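PDB 1NPE: nidogen from Mus musculus, which probably contributes to basement-membrane assembly by binding laminin through this six-bladed YWTD beta-propeller domain. Local coordinates for residues Leu31-Pro34 with Ala35-Ile38; Ala42-Val46 with Asp47-Tyr51; Val105-Met108 with Asp109-Arg113; Ala85-Leu89 with Gly90-Phe94. One frame throughout, in Å; residues are numbered along the deposited sequence.

The interactions run in series along the chain in the order 1, 2, 4, 3 and belong to three successive four-stranded blades. Interaction 1 is the turn into strand 36-44, and interaction 2 closes the hairpin at its other end, with centres about 18 Å apart. Interactions 4 and 3 share the next blade, centres about 9 Å apart, and a probable hydrogen bond joins Ala-106 O to Ile-93 N (2.8 Å). The two blades meet where interactions 2 and 4, about 10 Å apart by centres, exchange a salt bridge between Asp-44 OD1 and Arg-91 NH2 (2.7 Å). Met-108 of interaction 3 packs on Tyr-51 and Asp-44. Interaction 1, whose His-32 binds cadmium, is about 22 to 23 Å by centres from interactions 3 and 4.

Interaction 1: Leu31-Pro34 with Ala35-Ile38; sequences LHIP and AKVI. With CD (cadmium ion), chain E.
Methyl CG2 of Ile-33 presses against the aliphatic chain of Lys-36 more closely than carbons usually come, 3.4 Å from CG2 to CD. CG and CE of Lys-36 both lie 3.6 Å from the same methyl, so the lysine runs past the branch and meets it along three successive carbons. Rotation about the first side-chain bond puts CG2 of Ile-33 opposite its backbone N and next to its carbonyl group, on the side where Lys-36 returns. The other branch leads elsewhere: with chi2 at 94°, away from a staggered value, CD1 of Ile-33 reaches CD1 of Ile-38 at 4.1 Å, and the two side chains meet roughly at right angles. The backbone is closed by one hydrogen bond, Lys-36 N to Ile-33 O, 3.0 Å long and nearly straight at 160°, although the donor stands above the carbonyl plane. Beyond the aliphatic contact, Lys-36 NZ forms a salt bridge with Glu-57. On the strand before the corner, a cadmium ion bound by His-32 ND1 (2.5 Å) also takes a water (2.7 Å) and an acidic side chain of another protein chain. Pro-34 and Ala-35 occupy the middle of a type I beta turn, which here carries the chain from the outermost strand of one propeller blade, 28-33, to the first strand of the next, 36-44.

Interaction 2: Ala42-Val46 with Asp47-Tyr51; sequences AFDCV and DKVVY
Asp-44 and Val-49 exchange two backbone hydrogen bonds, of which Asp-44 N to Val-49 O is short and almost perfectly straight (2.8 Å, 179°). Ala-42 and Tyr-51 form the second hydrogen-bonded pair of this antiparallel ladder. At the turn, Lys-48 NZ approaches Cys-45 O nearly head-on, 2.8 Å away with a C=O...N angle of 170°; a bend at chi2 (-59°) folds the lysine back to this carbonyl, and Ser-261 O is a second acceptor for NZ. Asp-44 OD1 accepts Val-46 N from above the carboxylate plane at 3.2 Å, an Asx turn, and also pairs with Arg-91, while OD2 takes a weak bond from Asp-47 N. A water donates to OD2 at 2.7 Å and lies at the ring edge of Tyr-51, 2.6 Å from its OH, which is also bonded to Arg-62. The OD2 atoms of Asp-44 and Asp-47 are 3.9 Å apart, a like-charge approach that Arg-91, paired only weakly with Asp-47, would be expected to ease. Packing is lighter: CG2 of Val-50 touches the edge of the Phe-43 ring at CD1 (3.8 Å), and the far end of that ring, CZ, comes to 3.6 Å from Lys-48 CA. Cys-45 ties the loop to Cys-263 by a disulfide. Lys-48 and Val-49 together face Asp-44, a G1 beta bulge ending the hairpin between the first two strands of a propeller blade.

Interaction 3: Val105-Met108 with Asp109-Arg113; sequences VAKM and DGTQR
Lys-107 makes both hydrogen bonds that join 105-108 to 109-113, one through its N and one through its O. Lys-107 N points to Thr-111 O almost in line with the carbonyl bond, at 3.0 Å and a C=O...N angle of 165°. Lys-107 O accepts Gly-110 N at 2.8 Å, closing a type I beta turn; this donor sits well above the carbonyl plane. A weaker CA-H...O contact runs from Arg-113 CA to Val-105 O. The side-chain hydrogen bonds lie within the loop itself and converge on Asp-109 OD1: Thr-111 OG1 donates to it at 2.8 Å from the syn side, and Thr-111 N at 3.1 Å from the anti side. The second of these defines an Asx turn. Asp-109 reaches back because its CG lies between the backbone N and the carbonyl carbon (chi1 62°), a placement matched by OG1 of Thr-111. Among the van der Waals contacts, the methylene CD of Lys-107 passes the oxygens Thr-111 OG1 (3.3 Å) and Gln-112 OE1 (3.2 Å), and the chain bends at chi3 as it goes by. Carbon meets carbon at Ala-106 CB and CG of Arg-113 (4.1 Å), whose guanidinium forms a salt bridge with Glu-104. Lys-107 NZ and Asp-109 OD2 are not in contact (4.7 Å), but a charge at that range may still mildly stabilise the carboxylate. One carboxylate oxygen thus binds both N and OG1 of Thr-111 and helps hold the loop that the two backbone bonds close, with Lys-107 possibly adding a favourable charge.

Interaction 4: Ala85-Leu89 with Gly90-Phe94; sequences ALDHL and GRTIF
Ala-85 pairs with Phe-94 and Asp-87 with Thr-92 as hydrogen-bonded antiparallel pairs, the strand axes approaching to 4.6 Å at 153° between their directions. Between these pairs, CD2 of Leu-86 and CG2 of Ile-93 are unusually tight at 3.4 Å, the two branches slanting across each other on one face of the sheet. The other face carries Asp-87, whose CB lies 3.3 Å from OG1 of Thr-92 and 4.1 Å from CE2 of Phe-94, at the edge of that ring. The Asp-87 carboxylate turns instead to the loop: its CG stands opposite the backbone N (chi1 174°), which lets OD1 accept Gly-90 N at 2.9 Å, a straight bond entering from above the carboxylate plane. Arg-91 and Thr-92 both face Asp-87, their N atoms directed at its carbonyl oxygen, the Arg-91 bond being weak. This is a G1 beta bulge in the hairpin of strands 81-87 and 92-97, the first two of a propeller blade. From its place in the bulge, Arg-91 curls back over the loop through bends at chi2 and chi3, so that NH2 bonds His-88 O at 2.8 Å and NE adds a weak bond to the same oxygen. Sharing one acceptor, though one of the bonds is weak, probably restricts rotation of the guanidinium, whose strongest outside partner is Asp-44. Nearby, CG of Leu-89 sits 3.8 Å above one face of the His-88 ring, displaced toward its rim.

Interaction 1: Leu31-Pro34 with Ala35-Ile38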
loop_
_atom_site.group_PDB
_atom_site.type_symbol
_atom_site.label_atom_id
_atom_site.label_comp_id
_atom_site.label_asym_id
_atom_site.label_seq_id
_atom_site.Cartn_x
_atom_site.Cartn_y
_atom_site.Cartn_z
ATOM N N LEU A 31 -6.291 19.218 4.178
ATOM C CA LEU A 31 -5.828 19.585 2.859
ATOM C C LEU A 31 -6.591 18.832 1.789
ATOM O O LEU A 31 -6.952 17.667 1.968
ATOM C CB LEU A 31 -4.346 19.219 2.753
ATOM C CG LEU A 31 -3.400 20.015 1.863
ATOM C CD1 LEU A 31 -3.230 21.422 2.422
ATOM C CD2 LEU A 31 -2.057 19.300 1.826
ATOM N N HIS A 32 -6.856 19.520 0.685
ATOM C CA HIS A 32 -7.528 18.919 -0.453
ATOM C C HIS A 32 -6.540 18.849 -1.617
ATOM O O HIS A 32 -6.000 19.875 -2.048
ATOM C CB HIS A 32 -8.741 19.750 -0.887
ATOM C CG HIS A 32 -10.001 19.415 -0.158
ATOM N ND1 HIS A 32 -10.623 20.298 0.697
ATOM C CD2 HIS A 32 -10.775 18.305 -0.180
ATOM C CE1 HIS A 32 -11.727 19.750 1.169
ATOM N NE2 HIS A 32 -11.842 18.539 0.652
ATOM N N ILE A 33 -6.262 17.635 -2.080
ATOM C CA ILE A 33 -5.377 17.426 -3.222
ATOM C C ILE A 33 -6.197 16.490 -4.108
ATOM O O ILE A 33 -5.921 15.291 -4.195
ATOM C CB ILE A 33 -4.027 16.758 -2.834
ATOM C CG1 ILE A 33 -3.432 17.391 -1.575
ATOM C CG2 ILE A 33 -3.029 16.961 -3.949
ATOM C CD1 ILE A 33 -3.804 16.667 -0.299
ATOM N N PRO A 34 -7.209 17.048 -4.797
ATOM C CA PRO A 34 -8.157 16.379 -5.697
ATOM C C PRO A 34 -7.649 15.304 -6.653
ATOM O O PRO A 34 -8.280 14.262 -6.795
ATOM C CB PRO A 34 -8.843 17.548 -6.415
ATOM C CG PRO A 34 -7.851 18.658 -6.313
ATOM C CD PRO A 34 -7.331 18.510 -4.923
ATOM N N ALA A 35 -6.492 15.515 -7.263
ATOM C CA ALA A 35 -5.961 14.523 -8.195
ATOM C C ALA A 35 -5.247 13.329 -7.554
ATOM O O ALA A 35 -5.002 12.327 -8.228
ATOM C CB ALA A 35 -5.029 15.200 -9.199
ATOM N N LYS A 36 -4.971 13.403 -6.254
ATOM C CA LYS A 36 -4.221 12.344 -5.577
ATOM C C LYS A 36 -4.944 11.309 -4.716
ATOM O O LYS A 36 -6.058 11.513 -4.254
ATOM C CB LYS A 36 -3.103 12.972 -4.737
ATOM C CG LYS A 36 -2.137 13.878 -5.500
ATOM C CD LYS A 36 -0.999 14.353 -4.583
ATOM C CE LYS A 36 -0.091 15.391 -5.253
ATOM N NZ LYS A 36 0.687 14.838 -6.405
ATOM N N VAL A 37 -4.283 10.171 -4.534
ATOM C CA VAL A 37 -4.785 9.102 -3.681
ATOM C C VAL A 37 -3.710 8.992 -2.598
ATOM O O VAL A 37 -2.681 8.332 -2.784
ATOM C CB VAL A 37 -4.936 7.751 -4.435
ATOM C CG1 VAL A 37 -5.307 6.644 -3.459
ATOM C CG2 VAL A 37 -6.002 7.865 -5.524
ATOM N N ILE A 38 -3.918 9.731 -1.512
ATOM C CA ILE A 38 -2.988 9.761 -0.393
ATOM C C ILE A 38 -3.031 8.426 0.340
ATOM O O ILE A 38 -4.101 7.959 0.724
ATOM C CB ILE A 38 -3.355 10.890 0.597
ATOM C CG1 ILE A 38 -3.592 12.206 -0.151
ATOM C CG2 ILE A 38 -2.237 11.076 1.616
ATOM C CD1 ILE A 38 -2.331 12.857 -0.694
HETATM CD CD CD E . -10.010 22.689 0.250
HETATM O O HOH W 1 -7.331 22.755 -0.153
#

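Interaction 2: Ala42-Val46 with Asp47-Tyr51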
loop_
_atom_site.group_PDB
_atom_site.type_symbol
_atom_site.label_atom_id
_atom_site.label_comp_id
_atom_site.label_asym_id
_atom_site.label_seq_id
_atom_site.Cartn_x
_atom_site.Cartn_y
_atom_site.Cartn_z
ATOM N N ALA A 42 2.811 10.779 7.822
ATOM C CA ALA A 42 3.776 10.874 8.916
ATOM C C ALA A 42 3.803 12.324 9.393
ATOM O O ALA A 42 3.356 13.230 8.681
ATOM C CB ALA A 42 5.171 10.421 8.467
ATOM N N PHE A 43 4.338 12.550 10.585
ATOM C CA PHE A 43 4.376 13.898 11.122
ATOM C C PHE A 43 5.706 14.251 11.774
ATOM O O PHE A 43 6.207 13.511 12.623
ATOM C CB PHE A 43 3.246 14.063 12.135
ATOM C CG PHE A 43 3.104 15.456 12.667
ATOM C CD1 PHE A 43 2.552 16.458 11.883
ATOM C CD2 PHE A 43 3.490 15.755 13.967
ATOM C CE1 PHE A 43 2.383 17.734 12.382
ATOM C CE2 PHE A 43 3.325 17.029 14.481
ATOM C CZ PHE A 43 2.768 18.023 13.687
ATOM N N ASP A 44 6.273 15.379 11.357
ATOM C CA ASP A 44 7.537 15.867 11.902
ATOM C C ASP A 44 7.236 16.784 13.086
ATOM O O ASP A 44 6.800 17.915 12.902
ATOM C CB ASP A 44 8.324 16.616 10.821
ATOM C CG ASP A 44 9.487 17.415 11.384
ATOM O OD1 ASP A 44 10.077 17.006 12.415
ATOM O OD2 ASP A 44 9.811 18.458 10.781
ATOM N N CYS A 45 7.525 16.302 14.291
ATOM C CA CYS A 45 7.260 17.048 15.517
ATOM C C CYS A 45 8.047 18.335 15.758
ATOM O O CYS A 45 7.589 19.188 16.518
ATOM C CB CYS A 45 7.390 16.137 16.741
ATOM S SG CYS A 45 9.043 15.411 16.974
ATOM N N VAL A 46 9.219 18.489 15.142
ATOM C CA VAL A 46 9.997 19.707 15.365
ATOM C C VAL A 46 9.502 20.907 14.558
ATOM O O VAL A 46 9.408 22.006 15.095
ATOM C CB VAL A 46 11.526 19.505 15.151
ATOM C CG1 VAL A 46 11.972 18.148 15.690
ATOM C CG2 VAL A 46 11.902 19.673 13.701
ATOM N N ASP A 47 9.167 20.698 13.287
ATOM C CA ASP A 47 8.681 21.786 12.434
ATOM C C ASP A 47 7.169 21.763 12.231
ATOM O O ASP A 47 6.612 22.665 11.600
ATOM C CB ASP A 47 9.387 21.775 11.069
ATOM C CG ASP A 47 10.831 22.270 11.140
ATOM O OD1 ASP A 47 11.155 23.063 12.053
ATOM O OD2 ASP A 47 11.637 21.874 10.268
ATOM N N LYS A 48 6.508 20.751 12.794
ATOM C CA LYS A 48 5.057 20.583 12.684
ATOM C C LYS A 48 4.675 20.441 11.210
ATOM O O LYS A 48 3.865 21.209 10.687
ATOM C CB LYS A 48 4.306 21.773 13.304
ATOM C CG LYS A 48 4.955 22.389 14.542
ATOM C CD LYS A 48 5.131 21.403 15.681
ATOM C CE LYS A 48 5.915 22.047 16.818
ATOM N NZ LYS A 48 6.167 21.090 17.944
ATOM N N VAL A 49 5.280 19.467 10.539
ATOM C CA VAL A 49 5.021 19.243 9.123
ATOM C C VAL A 49 4.475 17.845 8.852
ATOM O O VAL A 49 4.981 16.847 9.373
ATOM C CB VAL A 49 6.309 19.479 8.271
ATOM C CG1 VAL A 49 6.028 19.259 6.786
ATOM C CG2 VAL A 49 6.828 20.889 8.484
ATOM N N VAL A 50 3.430 17.796 8.031
ATOM C CA VAL A 50 2.782 16.550 7.640
ATOM C C VAL A 50 3.398 16.022 6.336
ATOM O O VAL A 50 3.540 16.769 5.368
ATOM C CB VAL A 50 1.253 16.767 7.432
ATOM C CG1 VAL A 50 0.571 15.465 7.007
ATOM C CG2 VAL A 50 0.617 17.298 8.711
ATOM N N TYR A 51 3.807 14.754 6.338
ATOM C CA TYR A 51 4.375 14.115 5.151
ATOM C C TYR A 51 3.403 13.044 4.641
ATOM O O TYR A 51 2.673 12.430 5.435
ATOM C CB TYR A 51 5.734 13.474 5.462
ATOM C CG TYR A 51 6.866 14.461 5.639
ATOM C CD1 TYR A 51 6.947 15.260 6.777
ATOM C CD2 TYR A 51 7.860 14.594 4.668
ATOM C CE1 TYR A 51 7.983 16.165 6.945
ATOM C CE2 TYR A 51 8.907 15.500 4.830
ATOM C CZ TYR A 51 8.958 16.281 5.969
ATOM O OH TYR A 51 9.965 17.198 6.135
HETATM O O HOH W 2 9.682 18.954 8.081
#

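Interaction 3: Val105-Met108 with Asp109-Arg113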
loop_
_atom_site.group_PDB
_atom_site.type_symbol
_atom_site.label_atom_id
_atom_site.label_comp_id
_atom_site.label_asym_id
_atom_site.label_seq_id
_atom_site.Cartn_x
_atom_site.Cartn_y
_atom_site.Cartn_z
ATOM N N VAL A 105 15.595 6.018 1.836
ATOM C CA VAL A 105 15.769 7.035 2.848
ATOM C C VAL A 105 16.270 8.266 2.098
ATOM O O VAL A 105 16.925 8.137 1.059
ATOM C CB VAL A 105 16.770 6.574 3.943
ATOM C CG1 VAL A 105 18.128 6.220 3.331
ATOM C CG2 VAL A 105 16.915 7.645 5.008
ATOM N N ALA A 106 15.880 9.450 2.562
ATOM C CA ALA A 106 16.293 10.699 1.921
ATOM C C ALA A 106 16.152 11.872 2.884
ATOM O O ALA A 106 15.569 11.731 3.956
ATOM C CB ALA A 106 15.449 10.948 0.668
ATOM N N LYS A 107 16.702 13.023 2.505
ATOM C CA LYS A 107 16.608 14.225 3.332
ATOM C C LYS A 107 15.160 14.705 3.358
ATOM O O LYS A 107 14.370 14.332 2.491
ATOM C CB LYS A 107 17.502 15.330 2.769
ATOM C CG LYS A 107 18.987 15.043 2.896
ATOM C CD LYS A 107 19.831 16.137 2.258
ATOM C CE LYS A 107 19.655 17.483 2.944
ATOM N NZ LYS A 107 20.636 18.482 2.424
ATOM N N MET A 108 14.818 15.537 4.338
ATOM C CA MET A 108 13.455 16.058 4.462
ATOM C C MET A 108 12.938 16.679 3.159
ATOM O O MET A 108 11.756 16.556 2.844
ATOM C CB MET A 108 13.373 17.103 5.575
ATOM C CG MET A 108 13.797 16.629 6.947
ATOM S SD MET A 108 12.681 15.444 7.669
ATOM C CE MET A 108 11.959 16.375 8.944
ATOM N N ASP A 109 13.814 17.356 2.416
ATOM C CA ASP A 109 13.411 17.981 1.155
ATOM C C ASP A 109 13.421 17.025 -0.044
ATOM O O ASP A 109 13.247 17.448 -1.187
ATOM C CB ASP A 109 14.246 19.241 0.855
ATOM C CG ASP A 109 15.744 18.955 0.688
ATOM O OD1 ASP A 109 16.154 17.777 0.558
ATOM O OD2 ASP A 109 16.516 19.941 0.673
ATOM N N GLY A 110 13.660 15.744 0.228
ATOM C CA GLY A 110 13.673 14.738 -0.821
ATOM C C GLY A 110 14.981 14.513 -1.562
ATOM O O GLY A 110 15.034 13.663 -2.455
ATOM N N THR A 111 16.029 15.259 -1.222
ATOM C CA THR A 111 17.314 15.082 -1.903
ATOM C C THR A 111 18.186 14.009 -1.258
ATOM O O THR A 111 17.925 13.566 -0.140
ATOM C CB THR A 111 18.138 16.394 -1.981
ATOM O OG1 THR A 111 18.482 16.835 -0.662
ATOM C CG2 THR A 111 17.352 17.481 -2.703
ATOM N N GLN A 112 19.221 13.606 -1.990
ATOM C CA GLN A 112 20.182 12.597 -1.559
ATOM C C GLN A 112 19.571 11.244 -1.230
ATOM O O GLN A 112 19.844 10.657 -0.181
ATOM C CB GLN A 112 21.029 13.115 -0.394
ATOM C CG GLN A 112 22.076 14.135 -0.821
ATOM C CD GLN A 112 22.894 14.657 0.344
ATOM O OE1 GLN A 112 22.672 15.770 0.820
ATOM N NE2 GLN A 112 23.846 13.854 0.808
ATOM N N ARG A 113 18.748 10.756 -2.152
ATOM C CA ARG A 113 18.095 9.465 -2.015
ATOM C C ARG A 113 19.098 8.329 -1.916
ATOM O O ARG A 113 20.143 8.352 -2.565
ATOM C CB ARG A 113 17.222 9.174 -3.234
ATOM C CG ARG A 113 15.854 9.779 -3.201
ATOM C CD ARG A 113 14.880 8.757 -3.720
ATOM N NE ARG A 113 14.276 9.183 -4.965
ATOM C CZ ARG A 113 13.565 8.396 -5.762
ATOM N NH1 ARG A 113 13.368 7.124 -5.462
ATOM N NH2 ARG A 113 13.013 8.913 -6.846
#

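Interaction 4: Ala85-Leu89 with Gly90-Phe94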
loop_
_atom_site.group_PDB
_atom_site.type_symbol
_atom_site.label_atom_id
_atom_site.label_comp_id
_atom_site.label_asym_id
_atom_site.label_seq_id
_atom_site.Cartn_x
_atom_site.Cartn_y
_atom_site.Cartn_z
ATOM N N ALA A 85 7.973 7.192 7.110
ATOM C CA ALA A 85 8.372 7.444 8.496
ATOM C C ALA A 85 9.481 8.490 8.524
ATOM O O ALA A 85 10.206 8.657 7.547
ATOM C CB ALA A 85 8.841 6.160 9.154
ATOM N N LEU A 86 9.647 9.163 9.658
ATOM C CA LEU A 86 10.651 10.210 9.751
ATOM C C LEU A 86 11.670 10.049 10.866
ATOM O O LEU A 86 11.468 9.310 11.813
ATOM C CB LEU A 86 9.959 11.558 9.949
ATOM C CG LEU A 86 8.740 11.896 9.093
ATOM C CD1 LEU A 86 7.977 12.992 9.765
ATOM C CD2 LEU A 86 9.146 12.298 7.681
ATOM N N ASP A 87 12.788 10.743 10.702
ATOM C CA ASP A 87 13.855 10.807 11.692
ATOM C C ASP A 87 13.872 12.303 11.956
ATOM O O ASP A 87 14.475 13.065 11.198
ATOM C CB ASP A 87 15.200 10.370 11.098
ATOM C CG ASP A 87 16.376 10.564 12.070
ATOM O OD1 ASP A 87 16.170 10.970 13.237
ATOM O OD2 ASP A 87 17.523 10.308 11.655
ATOM N N HIS A 88 13.133 12.726 12.975
ATOM C CA HIS A 88 13.046 14.140 13.316
ATOM C C HIS A 88 14.358 14.718 13.859
ATOM O O HIS A 88 14.546 15.934 13.869
ATOM C CB HIS A 88 11.888 14.383 14.290
ATOM C CG HIS A 88 12.036 13.670 15.596
ATOM N ND1 HIS A 88 12.405 14.314 16.757
ATOM C CD2 HIS A 88 11.869 12.367 15.925
ATOM C CE1 HIS A 88 12.458 13.438 17.746
ATOM N NE2 HIS A 88 12.137 12.249 17.266
ATOM N N LEU A 89 15.269 13.846 14.280
ATOM C CA LEU A 89 16.567 14.276 14.800
ATOM C C LEU A 89 17.568 14.453 13.666
ATOM O O LEU A 89 18.124 15.538 13.486
ATOM C CB LEU A 89 17.102 13.267 15.815
ATOM C CG LEU A 89 16.250 13.147 17.081
ATOM C CD1 LEU A 89 16.777 12.023 17.955
ATOM C CD2 LEU A 89 16.235 14.488 17.838
ATOM N N GLY A 90 17.760 13.387 12.889
ATOM C CA GLY A 90 18.679 13.416 11.764
ATOM C C GLY A 90 18.143 14.157 10.552
ATOM O O GLY A 90 18.889 14.417 9.606
ATOM N N ARG A 91 16.851 14.486 10.575
ATOM C CA ARG A 91 16.189 15.218 9.487
ATOM C C ARG A 91 16.060 14.411 8.190
ATOM O O ARG A 91 16.436 14.890 7.119
ATOM C CB ARG A 91 16.931 16.532 9.190
ATOM C CG ARG A 91 17.086 17.492 10.364
ATOM C CD ARG A 91 15.830 18.322 10.603
ATOM N NE ARG A 91 14.829 17.598 11.375
ATOM C CZ ARG A 91 13.540 17.916 11.426
ATOM N NH1 ARG A 91 13.062 18.953 10.743
ATOM N NH2 ARG A 91 12.725 17.196 12.178
ATOM N N THR A 92 15.541 13.189 8.278
ATOM C CA THR A 92 15.374 12.357 7.087
ATOM C C THR A 92 14.038 11.621 7.050
ATOM O O THR A 92 13.353 11.502 8.061
ATOM C CB THR A 92 16.508 11.316 6.949
ATOM O OG1 THR A 92 16.570 10.504 8.128
ATOM C CG2 THR A 92 17.840 11.996 6.727
ATOM N N ILE A 93 13.669 11.148 5.865
ATOM C CA ILE A 93 12.435 10.398 5.673
ATOM C C ILE A 93 12.770 8.974 5.218
ATOM O O ILE A 93 13.869 8.715 4.715
ATOM C CB ILE A 93 11.517 11.055 4.610
ATOM C CG1 ILE A 93 12.173 11.027 3.228
ATOM C CG2 ILE A 93 11.222 12.493 4.981
ATOM C CD1 ILE A 93 11.252 11.490 2.114
ATOM N N PHE A 94 11.837 8.055 5.442
ATOM C CA PHE A 94 11.977 6.657 5.046
ATOM C C PHE A 94 10.643 6.275 4.417
ATOM O O PHE A 94 9.601 6.765 4.848
ATOM C CB PHE A 94 12.179 5.738 6.260
ATOM C CG PHE A 94 13.474 5.945 6.997
ATOM C CD1 PHE A 94 14.536 5.064 6.818
ATOM C CD2 PHE A 94 13.608 6.974 7.926
ATOM C CE1 PHE A 94 15.716 5.200 7.562
ATOM C CE2 PHE A 94 14.779 7.119 8.673
ATOM C CZ PHE A 94 15.836 6.226 8.490
#